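Local coordinates for methylated RNA-binding protein 1 (Saccharomyces cerevisiae S288c, PDB 4RCM), which reads N6-methyladenosine marks in RNA through its YTH domain and binds the 3'-UTR of PHO4 mRNA, lowering that transcript's stability, at residues W106-D111 against D155-F161. Residues are numbered along the deposited sequence; the frame is centred on the assembly and turned at random.
Sequences WVIVRD and DSDIFSF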
ATOM      1  N   TRP A 106      -2.931   2.476  -8.281  1.00 10.88           N
ATOM      2  CA  TRP A 106      -1.617   2.873  -7.800  1.00 12.53           C
ATOM      3  C   TRP A 106      -1.555   4.371  -8.003  1.00 13.27           C
ATOM      4  O   TRP A 106      -1.581   4.828  -9.145  1.00 20.77           O
ATOM      5  CB  TRP A 106      -0.545   2.104  -8.570  1.00 11.15           C
ATOM      6  CG  TRP A 106      -0.330   0.729  -8.001  1.00 11.07           C
ATOM      7  CD1 TRP A 106      -1.169  -0.355  -8.106  1.00 10.39           C
ATOM      8  CD2 TRP A 106       0.706   0.337  -7.103  1.00  9.54           C
ATOM      9  NE1 TRP A 106      -0.662  -1.404  -7.397  1.00  9.63           N
ATOM     10  CE2 TRP A 106       0.493  -1.003  -6.773  1.00  9.71           C
ATOM     11  CE3 TRP A 106       1.810   0.986  -6.571  1.00  9.97           C
ATOM     12  CZ2 TRP A 106       1.347  -1.714  -5.932  1.00  9.34           C
ATOM     13  CZ3 TRP A 106       2.658   0.268  -5.740  1.00  9.87           C
ATOM     14  CH2 TRP A 106       2.415  -1.062  -5.426  1.00  9.36           C
ATOM     15  N   VAL A 107      -1.623   5.129  -6.923  1.00 11.32           N
ATOM     16  CA  VAL A 107      -1.587   6.611  -7.000  1.00 11.53           C
ATOM     17  C   VAL A 107      -0.148   7.133  -7.062  1.00 10.54           C
ATOM     18  O   VAL A 107       0.122   8.101  -7.769  1.00 10.15           O
ATOM     19  CB  VAL A 107      -2.376   7.304  -5.843  1.00 12.68           C
ATOM     20  CG1 VAL A 107      -3.865   7.024  -5.955  1.00 15.12           C
ATOM     21  CG2 VAL A 107      -1.893   6.846  -4.467  1.00 13.15           C
ATOM     22  N   ILE A 108       0.770   6.458  -6.358  1.00  9.69           N
ATOM     23  CA  ILE A 108       2.198   6.839  -6.337  1.00  9.19           C
ATOM     24  C   ILE A 108       3.138   5.659  -6.567  1.00  9.38           C
ATOM     25  O   ILE A 108       3.020   4.633  -5.939  1.00  9.80           O
ATOM     26  CB  ILE A 108       2.609   7.518  -5.001  1.00  8.92           C
ATOM     27  CG1 ILE A 108       1.864   8.824  -4.799  1.00  8.97           C
ATOM     28  CG2 ILE A 108       4.148   7.784  -4.939  1.00  9.76           C
ATOM     29  CD1 ILE A 108       1.816   9.282  -3.349  1.00  9.29           C
ATOM     30  N   VAL A 109       4.151   5.836  -7.439  1.00 10.05           N
ATOM     31  CA  VAL A 109       5.067   4.748  -7.742  1.00  9.94           C
ATOM     32  C   VAL A 109       6.451   5.348  -7.729  1.00 10.14           C
ATOM     33  O   VAL A 109       6.760   6.129  -8.616  1.00  8.87           O
ATOM     34  CB  VAL A 109       4.807   4.127  -9.126  1.00 10.90           C
ATOM     35  CG1 VAL A 109       5.840   3.048  -9.442  1.00 11.39           C
ATOM     36  CG2 VAL A 109       3.411   3.552  -9.186  1.00 11.30           C
ATOM     37  N   ARG A 110       7.193   5.072  -6.652  1.00 10.56           N
ATOM     38  CA  ARG A 110       8.548   5.531  -6.451  1.00 13.50           C
ATOM     39  C   ARG A 110       9.025   4.913  -5.147  1.00 16.05           C
ATOM     40  O   ARG A 110       8.242   4.599  -4.281  1.00 16.00           O
ATOM     41  CB  ARG A 110       8.674   7.054  -6.371  1.00 13.26           C
ATOM     42  CG  ARG A 110       7.806   7.762  -5.315  1.00 16.32           C
ATOM     43  CD  ARG A 110       8.458   8.027  -3.942  1.00 16.46           C
ATOM     44  NE  ARG A 110       9.836   8.554  -4.006  1.00 15.93           N
ATOM     45  CZ  ARG A 110      10.206   9.834  -3.922  1.00 16.95           C
ATOM     46  NH1 ARG A 110       9.322  10.835  -3.824  1.00 16.72           N
ATOM     47  NH2 ARG A 110      11.483  10.120  -3.994  1.00 17.59           N
ATOM     48  N   ASP A 111      10.311   4.728  -5.023  1.00 16.94           N
ATOM     49  CA  ASP A 111      10.880   4.169  -3.776  1.00 21.86           C
ATOM     50  C   ASP A 111      11.143   5.266  -2.740  1.00 20.12           C
ATOM     51  O   ASP A 111      11.515   6.366  -3.065  1.00 23.62           O
ATOM     52  CB  ASP A 111      12.191   3.428  -4.077  1.00 23.40           C
ATOM     53  CG  ASP A 111      11.975   2.098  -4.808  1.00 30.35           C
ATOM     54  OD1 ASP A 111      10.816   1.597  -4.984  1.00 27.47           O
ATOM     55  OD2 ASP A 111      13.006   1.526  -5.226  1.00 43.32           O
ATOM     56  N   ASP A 155      11.940  14.509  -5.374  1.00 26.65           N
ATOM     57  CA  ASP A 155      13.383  14.470  -5.035  1.00 24.80           C
ATOM     58  C   ASP A 155      14.203  14.263  -6.284  1.00 25.83           C
ATOM     59  O   ASP A 155      13.791  13.526  -7.202  1.00 26.09           O
ATOM     60  CB  ASP A 155      13.697  13.308  -4.089  1.00 24.16           C
ATOM     61  CG  ASP A 155      13.093  13.478  -2.707  1.00 25.28           C
ATOM     62  OD1 ASP A 155      13.530  14.405  -2.011  1.00 25.29           O
ATOM     63  OD2 ASP A 155      12.198  12.680  -2.306  1.00 25.43           O
ATOM     64  N   SER A 156      15.402  14.844  -6.309  1.00 26.90           N
ATOM     65  CA  SER A 156      16.223  14.782  -7.514  1.00 26.95           C
ATOM     66  C   SER A 156      16.776  13.364  -7.792  1.00 28.34           C
ATOM     67  O   SER A 156      17.044  13.017  -8.944  1.00 29.77           O
ATOM     68  CB  SER A 156      17.338  15.828  -7.460  1.00 25.16           C
ATOM     69  OG  SER A 156      18.051  15.782  -6.240  1.00 23.31           O
ATOM     70  N   ASP A 157      16.897  12.549  -6.739  1.00 28.51           N
ATOM     71  CA  ASP A 157      17.350  11.143  -6.849  1.00 29.72           C
ATOM     72  C   ASP A 157      16.193  10.132  -7.066  1.00 27.70           C
ATOM     73  O   ASP A 157      16.397   8.923  -6.932  1.00 24.14           O
ATOM     74  CB  ASP A 157      18.139  10.737  -5.563  1.00 31.56           C
ATOM     75  CG  ASP A 157      17.321  10.928  -4.258  1.00 33.15           C
ATOM     76  OD1 ASP A 157      16.114  11.261  -4.324  1.00 32.93           O
ATOM     77  OD2 ASP A 157      17.886  10.750  -3.153  1.00 38.66           O
ATOM     78  N   ILE A 158      14.995  10.605  -7.398  1.00 27.36           N
ATOM     79  CA  ILE A 158      13.825   9.711  -7.362  1.00 27.37           C
ATOM     80  C   ILE A 158      14.014   8.479  -8.246  1.00 26.42           C
ATOM     81  O   ILE A 158      14.478   8.598  -9.353  1.00 25.20           O
ATOM     82  CB  ILE A 158      12.531  10.438  -7.764  1.00 25.59           C
ATOM     83  CG1 ILE A 158      11.318   9.523  -7.566  1.00 24.55           C
ATOM     84  CG2 ILE A 158      12.597  10.901  -9.218  1.00 27.70           C
ATOM     85  CD1 ILE A 158      10.005  10.297  -7.490  1.00 25.17           C
ATOM     86  N   PHE A 159      13.610   7.307  -7.727  1.00 26.88           N
ATOM     87  CA  PHE A 159      13.730   6.024  -8.417  1.00 24.65           C
ATOM     88  C   PHE A 159      12.444   5.256  -8.238  1.00 20.45           C
ATOM     89  O   PHE A 159      11.801   5.326  -7.170  1.00 19.61           O
ATOM     90  CB  PHE A 159      14.903   5.173  -7.860  1.00 27.10           C
ATOM     91  CG  PHE A 159      15.204   3.942  -8.677  1.00 32.00           C
ATOM     92  CD1 PHE A 159      15.948   4.034  -9.865  1.00 38.94           C
ATOM     93  CD2 PHE A 159      14.723   2.684  -8.288  1.00 35.58           C
ATOM     94  CE1 PHE A 159      16.204   2.889 -10.645  1.00 38.62           C
ATOM     95  CE2 PHE A 159      14.982   1.537  -9.056  1.00 36.21           C
ATOM     96  CZ  PHE A 159      15.712   1.638 -10.234  1.00 37.61           C
ATOM     97  N   SER A 160      12.093   4.491  -9.256  1.00 16.97           N
ATOM     98  CA  SER A 160      10.926   3.588  -9.158  1.00 17.11           C
ATOM     99  C   SER A 160      11.118   2.183  -9.755  1.00 18.76           C
ATOM    100  O   SER A 160      12.056   1.933 -10.534  1.00 16.89           O
ATOM    101  CB  SER A 160       9.703   4.251  -9.797  1.00 15.37           C
ATOM    102  OG  SER A 160       9.610   4.078 -11.194  1.00 12.85           O
ATOM    103  N   PHE A 161      10.201   1.280  -9.410  1.00 16.92           N
ATOM    104  CA  PHE A 161      10.209  -0.039 -10.018  1.00 17.95           C
ATOM    105  C   PHE A 161       9.712  -0.030 -11.486  1.00 19.82           C
ATOM    106  O   PHE A 161       9.598  -1.098 -12.098  1.00 24.51           O
ATOM    107  CB  PHE A 161       9.395  -1.049  -9.178  1.00 15.68           C
ATOM    108  CG  PHE A 161       7.864  -0.848  -9.184  1.00 15.58           C
ATOM    109  CD1 PHE A 161       7.094  -1.018 -10.338  1.00 16.32           C
ATOM    110  CD2 PHE A 161       7.184  -0.568  -7.995  1.00 14.33           C
ATOM    111  CE1 PHE A 161       5.710  -0.866 -10.299  1.00 15.45           C
ATOM    112  CE2 PHE A 161       5.811  -0.415  -7.962  1.00 13.91           C
ATOM    113  CZ  PHE A 161       5.074  -0.550  -9.121  1.00 14.34           C
TER
HETATM  114  O   HOH W   1      13.016   7.430  -4.780  1.00 21.70           O
HETATM  115  O   HOH W   2      14.013   9.507  -3.305  1.00 28.97           O
HETATM  116  O   HOH W   3       8.852   2.168  -6.969  1.00 14.29           O
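The C-terminal tail that follows helix 141-151 crosses strand 102-112 of the YTH-domain sheet, meeting it through Phe161 on Trp106 and Val109 and through a polar cluster round Arg110. Phe161 points its edge at the face of the Trp106 six-membered ring, a T-shaped pair with planes at 86° and centroids 5.7 Å apart. The Trp106 side chain is about 8 Å from that of Ser23, which binds the N6-methyladenosine. Val109 CG1, anti to the backbone N (chi1 177°), lies over one Phe161 face in a CH-pi contact, 3.8 Å from the ring centroid. Val29 and Lys30 of helix 26-35 also touch Phe161; the ring lies between that helix and the sheet. A classic beta bulge, with Val107 and Ile108 both facing Val76 of strand 72-79, lies in the strand just before Val109. Beyond it, Asp111 N donates a hydrogen bond to Phe159 O at 2.7 Å. Ile158 CD1 lies over one face of the Arg110 guanidinium, 3.6 Å above the centre of the plane. Arg110 NH2 makes a salt bridge with Asp155 OD2 (3.1 Å); its hydrogen bond is bent (139°), using the anti lone pair of OD2, which sits out of the guanidinium plane. Arg110 NE hydrogen-bonds to Asp111 O at 2.9 Å, and NH1 reaches Phe151 and Thr153 carbonyls, fixing the group's rotation. One water joins Arg110 NH2 and Phe159 N; another bridges Phe161 N to Asp111 OD1, while OD2 forms a salt bridge with Arg72.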